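Local structure of 3-methyladenine DNA glycosylase (Helicobacter pylori, 1PU6) at residues 112-117 and 140-145; 21-26 and 198-203; 73-78 and 96-101. The protein excises 3-methyladenine from DNA in base excision repair, as a member of the helix-hairpin-helix glycosylase superfamily. All blocks are in the same frame, centred on the assembly; numbering follows the deposited sequence.

Interaction 1: 112-117 and 140-145. Unlike the reference sequence in segment 140-145: A141 (reference Val).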
loop_
_atom_site.group_PDB
_atom_site.type_symbol
_atom_site.label_atom_id
_atom_site.label_comp_id
_atom_site.label_asym_id
_atom_site.label_seq_id
_atom_site.Cartn_x
_atom_site.Cartn_y
_atom_site.Cartn_z
ATOM N N GLU A 112 10.771 -13.068 4.321
ATOM C CA GLU A 112 11.506 -13.063 3.051
ATOM C C GLU A 112 10.845 -13.982 2.016
ATOM O O GLU A 112 10.669 -13.592 0.860
ATOM C CB GLU A 112 12.963 -13.535 3.268
ATOM C CG GLU A 112 13.798 -13.566 1.986
ATOM C CD GLU A 112 15.303 -13.575 2.262
ATOM O OE1 GLU A 112 15.695 -13.687 3.453
ATOM O OE2 GLU A 112 16.101 -13.484 1.291
ATOM N N ASN A 113 10.487 -15.206 2.419
ATOM C CA ASN A 113 9.828 -16.108 1.478
ATOM C C ASN A 113 8.444 -15.625 1.108
ATOM O O ASN A 113 8.034 -15.757 -0.065
ATOM C CB ASN A 113 9.774 -17.532 2.044
ATOM C CG ASN A 113 9.394 -18.566 1.003
ATOM O OD1 ASN A 113 10.014 -18.651 -0.106
ATOM N ND2 ASN A 113 8.386 -19.386 1.338
ATOM N N PHE A 114 7.734 -15.047 2.078
ATOM C CA PHE A 114 6.407 -14.463 1.814
ATOM C C PHE A 114 6.490 -13.455 0.659
ATOM O O PHE A 114 5.643 -13.448 -0.239
ATOM C CB PHE A 114 5.892 -13.768 3.125
ATOM C CG PHE A 114 4.726 -12.806 2.938
ATOM C CD1 PHE A 114 3.380 -13.247 2.950
ATOM C CD2 PHE A 114 4.973 -11.419 2.871
ATOM C CE1 PHE A 114 2.304 -12.315 2.837
ATOM C CE2 PHE A 114 3.920 -10.482 2.727
ATOM C CZ PHE A 114 2.589 -10.922 2.743
ATOM N N LYS A 115 7.489 -12.567 0.687
ATOM C CA LYS A 115 7.536 -11.523 -0.314
ATOM C C LYS A 115 7.703 -12.147 -1.700
ATOM O O LYS A 115 7.219 -11.597 -2.658
ATOM C CB LYS A 115 8.707 -10.537 -0.077
ATOM C CG LYS A 115 8.531 -9.617 1.113
ATOM C CD LYS A 115 9.663 -8.562 1.231
ATOM C CE LYS A 115 10.809 -9.063 2.001
ATOM N NZ LYS A 115 11.946 -8.035 2.025
ATOM N N GLN A 116 8.388 -13.294 -1.789
ATOM C CA GLN A 116 8.552 -13.983 -3.060
ATOM C C GLN A 116 7.320 -14.742 -3.519
ATOM O O GLN A 116 7.010 -14.708 -4.718
ATOM C CB GLN A 116 9.761 -14.918 -3.011
ATOM C CG GLN A 116 10.105 -15.636 -4.305
ATOM C CD GLN A 116 11.292 -16.599 -4.135
ATOM O OE1 GLN A 116 12.410 -16.163 -3.829
ATOM N NE2 GLN A 116 11.046 -17.907 -4.312
ATOM N N GLU A 117 6.598 -15.406 -2.611
ATOM C CA GLU A 117 5.588 -16.392 -2.999
ATOM C C GLU A 117 4.135 -15.995 -2.799
ATOM O O GLU A 117 3.233 -16.697 -3.334
ATOM C CB GLU A 117 5.836 -17.712 -2.272
ATOM C CG GLU A 117 7.228 -18.330 -2.502
ATOM C CD GLU A 117 7.413 -18.944 -3.889
ATOM O OE1 GLU A 117 8.583 -19.240 -4.237
ATOM O OE2 GLU A 117 6.385 -19.165 -4.617
ATOM N N TYR A 140 3.857 -2.318 -2.278
ATOM C CA TYR A 140 4.767 -1.534 -1.437
ATOM C C TYR A 140 5.534 -2.341 -0.397
ATOM O O TYR A 140 6.505 -1.829 0.162
ATOM C CB TYR A 140 3.983 -0.436 -0.693
ATOM C CG TYR A 140 3.381 0.540 -1.674
ATOM C CD1 TYR A 140 4.193 1.577 -2.237
ATOM C CD2 TYR A 140 1.998 0.503 -1.971
ATOM C CE1 TYR A 140 3.661 2.548 -3.086
ATOM C CE2 TYR A 140 1.435 1.482 -2.857
ATOM C CZ TYR A 140 2.287 2.481 -3.398
ATOM O OH TYR A 140 1.739 3.385 -4.270
ATOM N N ALA A 141 5.090 -3.568 -0.123
ATOM C CA ALA A 141 5.898 -4.459 0.718
ATOM C C ALA A 141 6.634 -5.509 -0.101
ATOM O O ALA A 141 7.739 -5.839 0.271
ATOM C CB ALA A 141 5.083 -5.125 1.853
ATOM N N CYS A 142 6.045 -6.031 -1.183
ATOM C CA CYS A 142 6.637 -7.198 -1.911
ATOM C C CYS A 142 7.254 -6.866 -3.277
ATOM O O CYS A 142 7.820 -7.769 -3.944
ATOM C CB CYS A 142 5.581 -8.304 -2.114
ATOM S SG CYS A 142 4.828 -8.810 -0.532
ATOM N N ALA A 143 7.141 -5.611 -3.700
ATOM C CA ALA A 143 7.677 -5.210 -5.011
ATOM C C ALA A 143 7.093 -5.951 -6.221
ATOM O O ALA A 143 7.834 -6.186 -7.232
ATOM C CB ALA A 143 9.258 -5.227 -5.007
ATOM N N LYS A 144 5.803 -6.311 -6.143
ATOM C CA LYS A 144 5.111 -6.953 -7.277
ATOM C C LYS A 144 4.541 -5.930 -8.222
ATOM O O LYS A 144 4.281 -4.761 -7.817
ATOM C CB LYS A 144 3.909 -7.780 -6.801
ATOM C CG LYS A 144 4.229 -8.815 -5.795
ATOM C CD LYS A 144 5.132 -9.819 -6.287
ATOM C CE LYS A 144 5.040 -11.002 -5.299
ATOM N NZ LYS A 144 5.903 -12.086 -5.804
ATOM N N GLU A 145 4.351 -6.364 -9.479
ATOM C CA GLU A 145 3.818 -5.463 -10.528
ATOM C C GLU A 145 2.313 -5.348 -10.399
ATOM O O GLU A 145 1.572 -5.969 -11.136
ATOM C CB GLU A 145 4.237 -5.920 -11.954
ATOM C CG GLU A 145 5.756 -5.857 -12.149
ATOM C CD GLU A 145 6.268 -6.575 -13.413
ATOM O OE1 GLU A 145 7.492 -6.379 -13.705
ATOM O OE2 GLU A 145 5.497 -7.364 -14.095
HETATM O O HOH W 1 8.865 -10.115 -4.629
#
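F114 makes the inner end of this contact: CE2 of its ring lies 3.8 Å from SG of C142, a sulfur-aromatic contact with the sulfur 48° off the ring normal. CG sits anti to the backbone N (chi1 164°), which swings the ring inward, where I104 of helix 90-108 and I137 of helix 131-141 also meet it. K115 comes next, lying alongside the end of helix 131-141. Its CD rests 3.5 Å from the carbonyl O of A141, a buried oxygen with no hydrogen-bond partner, and the bend at chi3 then carries NZ away. K115 O has C142 CB beside it and accepts from a water that also donates to C142 O, while NZ of K144 adds a weak bond at 3.4 Å. The firmer bond of that ammonium goes to Q116, whose O is 3.0 Å from K144 NZ, approached from well above the carbonyl plane (57° out). Two carbonyls in the last turn of helix 111-117 thus meet one positive charge, which probably suits the negative end of the helix dipole. By sequence and topology, helix 131-141 is probably the second helix of the helix-hairpin-helix motif of the HhH-GPD fold, with helix 111-117 packed on its C-terminal end.

Interaction 2: 21-26 and 198-203; sequences PAWWWP and LYARFH
A22 and W23 are the middle residues of a type I beta turn, P21 to W24, that lies against helix 195-203 and fixes an N-terminal loop of the HhH-GPD fold to a helix near the C terminus. The polar link is a single hydrogen bond, from R201 NH1 to A22 O at 3.0 Å, with an N-H...O angle of 160°. The oxygen lies in the guanidinium plane, yet the nitrogen stands 47° out of the carbonyl plane. Q197 NE2 also donates to A22 O, and R201 NE holds OQ1 of the carboxylated lysine at position 205. Apolar packing centres on A200, whose CB points at the turn and presses on W23, 3.5 Å from its CE3. The aromatic pair, W24 with H203, meets obliquely, planes at 89° and the six-membered ring and imidazole centroids 5.6 Å apart. The CB of W24 points toward the helix; CG anti to the backbone N brings the indole to H203. Its indole NE1 bonds E208 OE1, and the nearest atom of a beta-mercaptoethanol, probably from the crystallisation liquor, is about 3 Å from the side chain. Where the two rings meet, W24 CZ3 is 3.8 Å from H203 CD2.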
loop_
_atom_site.group_PDB
_atom_site.type_symbol
_atom_site.label_atom_id
_atom_site.label_comp_id
_atom_site.label_asym_id
_atom_site.label_seq_id
_atom_site.Cartn_x
_atom_site.Cartn_y
_atom_site.Cartn_z
ATOM N N PRO A 21 9.943 9.709 -0.662
ATOM C CA PRO A 21 10.941 8.639 -0.859
ATOM C C PRO A 21 10.724 7.855 -2.207
ATOM O O PRO A 21 9.744 8.045 -2.871
ATOM C CB PRO A 21 10.753 7.719 0.359
ATOM C CG PRO A 21 9.338 7.979 0.857
ATOM C CD PRO A 21 9.005 9.439 0.462
ATOM N N ALA A 22 11.704 7.056 -2.609
ATOM C CA ALA A 22 11.796 6.465 -3.955
ATOM C C ALA A 22 10.562 5.627 -4.367
ATOM O O ALA A 22 10.210 5.583 -5.539
ATOM C CB ALA A 22 13.007 5.536 -4.015
ATOM N N TRP A 23 9.985 4.923 -3.403
ATOM C CA TRP A 23 8.778 4.109 -3.684
ATOM C C TRP A 23 7.497 4.776 -3.117
ATOM O O TRP A 23 6.492 4.116 -2.983
ATOM C CB TRP A 23 8.908 2.673 -3.104
ATOM C CG TRP A 23 9.828 1.743 -3.915
ATOM C CD1 TRP A 23 11.214 1.854 -4.101
ATOM C CD2 TRP A 23 9.428 0.556 -4.597
ATOM N NE1 TRP A 23 11.652 0.810 -4.882
ATOM C CE2 TRP A 23 10.579 0.012 -5.219
ATOM C CE3 TRP A 23 8.184 -0.084 -4.770
ATOM C CZ2 TRP A 23 10.535 -1.181 -5.988
ATOM C CZ3 TRP A 23 8.113 -1.277 -5.553
ATOM C CH2 TRP A 23 9.288 -1.804 -6.152
ATOM N N TRP A 24 7.592 6.081 -2.769
ATOM C CA TRP A 24 6.525 6.939 -2.220
ATOM C C TRP A 24 6.132 6.573 -0.785
ATOM O O TRP A 24 6.145 7.436 0.121
ATOM C CB TRP A 24 5.287 7.005 -3.129
ATOM C CG TRP A 24 4.170 7.849 -2.529
ATOM C CD1 TRP A 24 4.160 9.227 -2.359
ATOM C CD2 TRP A 24 2.941 7.372 -2.010
ATOM N NE1 TRP A 24 2.986 9.610 -1.761
ATOM C CE2 TRP A 24 2.200 8.492 -1.565
ATOM C CE3 TRP A 24 2.342 6.101 -1.938
ATOM C CZ2 TRP A 24 0.904 8.377 -1.010
ATOM C CZ3 TRP A 24 1.059 5.991 -1.391
ATOM C CH2 TRP A 24 0.346 7.134 -0.960
ATOM N N TRP A 25 5.753 5.301 -0.578
ATOM C CA TRP A 25 5.314 4.869 0.776
ATOM C C TRP A 25 6.585 4.924 1.692
ATOM O O TRP A 25 7.640 4.350 1.321
ATOM C CB TRP A 25 4.784 3.419 0.639
ATOM C CG TRP A 25 3.952 2.970 1.770
ATOM C CD1 TRP A 25 4.342 2.738 3.062
ATOM C CD2 TRP A 25 2.554 2.660 1.693
ATOM N NE1 TRP A 25 3.256 2.308 3.800
ATOM C CE2 TRP A 25 2.145 2.247 2.989
ATOM C CE3 TRP A 25 1.588 2.731 0.658
ATOM C CZ2 TRP A 25 0.813 1.892 3.287
ATOM C CZ3 TRP A 25 0.249 2.368 0.942
ATOM C CH2 TRP A 25 -0.116 1.957 2.253
ATOM N N PRO A 26 6.516 5.562 2.869
ATOM C CA PRO A 26 7.679 5.575 3.778
ATOM C C PRO A 26 8.027 4.164 4.284
ATOM O O PRO A 26 7.140 3.383 4.651
ATOM C CB PRO A 26 7.267 6.503 4.953
ATOM C CG PRO A 26 5.850 6.768 4.765
ATOM C CD PRO A 26 5.334 6.259 3.415
ATOM N N LEU A 198 7.474 1.848 -10.749
ATOM C CA LEU A 198 6.644 2.785 -11.487
ATOM C C LEU A 198 5.175 2.800 -10.932
ATOM O O LEU A 198 4.612 3.863 -10.678
ATOM C CB LEU A 198 6.684 2.488 -13.003
ATOM C CG LEU A 198 5.959 3.479 -13.898
ATOM C CD1 LEU A 198 6.652 3.406 -15.379
ATOM C CD2 LEU A 198 4.491 3.155 -14.012
ATOM N N TYR A 199 4.568 1.619 -10.742
ATOM C CA TYR A 199 3.191 1.593 -10.207
ATOM C C TYR A 199 3.134 2.177 -8.761
ATOM O O TYR A 199 2.167 2.875 -8.403
ATOM C CB TYR A 199 2.690 0.136 -10.196
ATOM C CG TYR A 199 2.303 -0.458 -11.524
ATOM C CD1 TYR A 199 2.409 -1.831 -11.726
ATOM C CD2 TYR A 199 1.739 0.302 -12.535
ATOM C CE1 TYR A 199 2.026 -2.436 -12.919
ATOM C CE2 TYR A 199 1.324 -0.303 -13.775
ATOM C CZ TYR A 199 1.469 -1.682 -13.933
ATOM O OH TYR A 199 1.073 -2.323 -15.127
ATOM N N ALA A 200 4.178 1.917 -7.960
ATOM C CA ALA A 200 4.264 2.491 -6.592
ATOM C C ALA A 200 4.178 4.002 -6.644
ATOM O O ALA A 200 3.400 4.642 -5.881
ATOM C CB ALA A 200 5.582 2.026 -5.913
ATOM N N ARG A 201 4.953 4.587 -7.556
ATOM C CA ARG A 201 4.997 6.056 -7.669
ATOM C C ARG A 201 3.703 6.599 -8.301
ATOM O O ARG A 201 3.241 7.683 -7.928
ATOM C CB ARG A 201 6.223 6.466 -8.469
ATOM C CG ARG A 201 7.573 6.214 -7.712
ATOM C CD ARG A 201 8.769 6.621 -8.466
ATOM N NE ARG A 201 8.824 8.127 -8.499
ATOM C CZ ARG A 201 9.398 8.879 -7.558
ATOM N NH1 ARG A 201 10.020 8.365 -6.522
ATOM N NH2 ARG A 201 9.398 10.231 -7.712
ATOM N N PHE A 202 3.168 5.904 -9.311
ATOM C CA PHE A 202 1.952 6.368 -10.005
ATOM C C PHE A 202 0.769 6.491 -9.002
ATOM O O PHE A 202 0.075 7.560 -8.930
ATOM C CB PHE A 202 1.657 5.369 -11.169
ATOM C CG PHE A 202 0.613 5.817 -12.162
ATOM C CD1 PHE A 202 0.305 4.947 -13.252
ATOM C CD2 PHE A 202 -0.056 7.026 -12.086
ATOM C CE1 PHE A 202 -0.671 5.231 -14.203
ATOM C CE2 PHE A 202 -1.059 7.385 -13.065
ATOM C CZ PHE A 202 -1.353 6.471 -14.142
ATOM N N HIS A 203 0.562 5.473 -8.183
ATOM C CA HIS A 203 -0.520 5.558 -7.176
ATOM C C HIS A 203 -0.205 6.759 -6.204
ATOM O O HIS A 203 -1.129 7.486 -5.826
ATOM C CB HIS A 203 -0.655 4.254 -6.392
ATOM C CG HIS A 203 -1.559 4.366 -5.207
ATOM N ND1 HIS A 203 -2.891 4.744 -5.314
ATOM C CD2 HIS A 203 -1.298 4.263 -3.877
ATOM C CE1 HIS A 203 -3.433 4.783 -4.095
ATOM N NE2 HIS A 203 -2.487 4.507 -3.211
#

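Interaction 3: 73-78 and 96-101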
loop_
_atom_site.group_PDB
_atom_site.type_symbol
_atom_site.label_atom_id
_atom_site.label_comp_id
_atom_site.label_asym_id
_atom_site.label_seq_id
_atom_site.Cartn_x
_atom_site.Cartn_y
_atom_site.Cartn_z
ATOM N N ALA A 73 2.742 -11.639 15.513
ATOM C CA ALA A 73 1.970 -12.910 15.534
ATOM C C ALA A 73 1.680 -13.356 16.958
ATOM O O ALA A 73 0.615 -13.972 17.213
ATOM C CB ALA A 73 2.740 -14.064 14.775
ATOM N N TYR A 74 2.601 -13.061 17.892
ATOM C CA TYR A 74 2.468 -13.596 19.252
ATOM C C TYR A 74 2.111 -12.570 20.359
ATOM O O TYR A 74 1.973 -12.953 21.531
ATOM C CB TYR A 74 3.724 -14.431 19.624
ATOM C CG TYR A 74 3.854 -15.685 18.802
ATOM C CD1 TYR A 74 3.172 -16.862 19.186
ATOM C CD2 TYR A 74 4.594 -15.693 17.614
ATOM C CE1 TYR A 74 3.276 -18.032 18.419
ATOM C CE2 TYR A 74 4.719 -16.874 16.839
ATOM C CZ TYR A 74 4.045 -18.021 17.243
ATOM O OH TYR A 74 4.123 -19.168 16.487
ATOM N N ILE A 75 1.901 -11.302 20.002
ATOM C CA ILE A 75 1.592 -10.242 20.995
ATOM C C ILE A 75 0.248 -10.421 21.699
ATOM O O ILE A 75 -0.685 -10.952 21.071
ATOM C CB ILE A 75 1.638 -8.852 20.291
ATOM C CG1 ILE A 75 1.674 -7.720 21.333
ATOM C CG2 ILE A 75 0.468 -8.655 19.309
ATOM C CD1 ILE A 75 2.071 -6.397 20.706
ATOM N N GLU A 76 0.144 -9.977 22.972
ATOM C CA GLU A 76 -1.133 -9.900 23.663
ATOM C C GLU A 76 -2.074 -8.955 22.908
ATOM O O GLU A 76 -1.720 -7.838 22.607
ATOM C CB GLU A 76 -0.902 -9.368 25.105
ATOM C CG GLU A 76 -2.155 -9.296 25.968
ATOM N N PHE A 77 -3.297 -9.425 22.656
ATOM C CA PHE A 77 -4.261 -8.650 21.894
ATOM C C PHE A 77 -4.458 -7.222 22.497
ATOM O O PHE A 77 -4.415 -6.218 21.774
ATOM C CB PHE A 77 -5.607 -9.401 21.859
ATOM C CG PHE A 77 -6.701 -8.607 21.231
ATOM C CD1 PHE A 77 -7.460 -7.751 22.018
ATOM C CD2 PHE A 77 -6.952 -8.677 19.852
ATOM C CE1 PHE A 77 -8.501 -6.970 21.447
ATOM C CE2 PHE A 77 -8.007 -7.916 19.270
ATOM C CZ PHE A 77 -8.778 -7.069 20.080
ATOM N N SER A 78 -4.704 -7.128 23.824
ATOM C CA SER A 78 -5.048 -5.811 24.381
ATOM C C SER A 78 -3.883 -4.822 24.257
ATOM O O SER A 78 -4.117 -3.616 24.175
ATOM C CB SER A 78 -5.491 -5.925 25.836
ATOM O OG SER A 78 -4.395 -6.250 26.690
ATOM N N ARG A 96 -6.881 -8.528 13.100
ATOM C CA ARG A 96 -6.529 -8.752 11.689
ATOM C C ARG A 96 -4.993 -8.874 11.530
ATOM O O ARG A 96 -4.513 -9.751 10.790
ATOM C CB ARG A 96 -6.969 -7.543 10.887
ATOM C CG ARG A 96 -6.896 -7.740 9.432
ATOM C CD ARG A 96 -7.548 -6.514 8.714
ATOM N NE ARG A 96 -8.901 -6.239 9.283
ATOM C CZ ARG A 96 -9.500 -5.054 9.248
ATOM N NH1 ARG A 96 -8.896 -4.015 8.705
ATOM N NH2 ARG A 96 -10.743 -4.911 9.735
ATOM N N LEU A 97 -4.233 -7.986 12.211
ATOM C CA LEU A 97 -2.736 -8.073 12.185
ATOM C C LEU A 97 -2.172 -9.348 12.805
ATOM O O LEU A 97 -1.237 -9.968 12.286
ATOM C CB LEU A 97 -2.104 -6.856 12.900
ATOM C CG LEU A 97 -2.213 -5.585 12.091
ATOM C CD1 LEU A 97 -1.728 -4.407 12.979
ATOM C CD2 LEU A 97 -1.466 -5.660 10.746
ATOM N N ILE A 98 -2.713 -9.711 13.974
ATOM C CA ILE A 98 -2.258 -10.925 14.661
ATOM C C ILE A 98 -2.513 -12.176 13.817
ATOM O O ILE A 98 -1.612 -13.040 13.641
ATOM C CB ILE A 98 -2.924 -11.018 16.050
ATOM C CG1 ILE A 98 -2.344 -9.927 16.952
ATOM C CG2 ILE A 98 -2.731 -12.405 16.655
ATOM C CD1 ILE A 98 -3.172 -9.699 18.255
ATOM N N ASP A 99 -3.721 -12.286 13.296
ATOM C CA ASP A 99 -4.053 -13.449 12.482
ATOM C C ASP A 99 -3.261 -13.496 11.145
ATOM O O ASP A 99 -2.789 -14.588 10.713
ATOM C CB ASP A 99 -5.565 -13.531 12.249
ATOM C CG ASP A 99 -6.343 -13.921 13.532
ATOM O OD1 ASP A 99 -5.717 -14.261 14.596
ATOM O OD2 ASP A 99 -7.609 -13.922 13.560
ATOM N N LEU A 100 -3.136 -12.345 10.489
ATOM C CA LEU A 100 -2.363 -12.293 9.236
ATOM C C LEU A 100 -0.886 -12.749 9.500
ATOM O O LEU A 100 -0.315 -13.571 8.741
ATOM C CB LEU A 100 -2.392 -10.850 8.679
ATOM C CG LEU A 100 -1.316 -10.593 7.599
ATOM C CD1 LEU A 100 -1.543 -11.439 6.323
ATOM C CD2 LEU A 100 -1.332 -9.080 7.263
ATOM N N SER A 101 -0.279 -12.192 10.562
ATOM C CA SER A 101 1.104 -12.512 10.858
ATOM C C SER A 101 1.287 -13.996 11.178
ATOM O O SER A 101 2.239 -14.614 10.715
ATOM C CB SER A 101 1.601 -11.637 12.031
ATOM O OG SER A 101 1.597 -10.255 11.581
HETATM O O HOH W 2 -1.005 -15.237 15.270
#
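A73 and I98 bring the backbones together, their CA atoms 4.8 Å apart where the end of helix 65-74 lies against helix 90-108; from there helix 65-74 gives way through I75 and E76, the N-cap residue, to helix 77-83. No hydrogen bond joins the two segments directly. A73 is small enough to sit down on the helix: its CB is 3.8 Å from CB of S101, which in turn lies against the backbone N and CA of A73. The hydroxyl of S101 is turned back along its own helix, OG anti to the carbonyl carbon (chi1 -65°), and donates to L97 O at 2.9 Å. The backbone N of S101 gives its bond to the same oxygen, from the opposite face of the carbonyl plane, so L97 O is gripped twice. I98 does most of the reaching. Its CG2 touches the carbonyl O of A73 at 3.7 Å, while the other branch runs out to the linker. There CG2 of I75 meets both CG1 and CD1 of I98, the two side chains crossing at about a right angle. The tip of the isoleucine, CD1, goes on to F77, 3.9 Å from its CA and slightly farther from the ring atom CD2, which it approaches obliquely. The F77 side chain also touches N91, A94 and K95 of helix 90-108. One water bridges the segments, donating to A73 O at 2.8 Å and to I98 O. This is close helix-helix packing through A73 and S101, with I98 set against the linker, at the surface of the all-helical HhH-GPD fold.

From the N terminus, segment 21-26 opens interaction 2, which closes only at 198-203 and so encloses the other two contacts. Inside that long loop, interaction 3 joins the turn between helices 65-74 and 77-83 to helix 90-108, and closes before interaction 1 begins. Helix 111-117 follows helix 90-108 directly, and interaction 1 ties it to the end of helix 131-141. Interactions 1 and 3 are therefore in series, both nested within interaction 2, and none cross. Interactions 1 and 2 touch: Y140 OH probably hydrogen-bonds A200 O, 2.6 Å away. Interaction 3 stands apart, on the far side of the chain's centre from interaction 2, their centres about 28 Å apart.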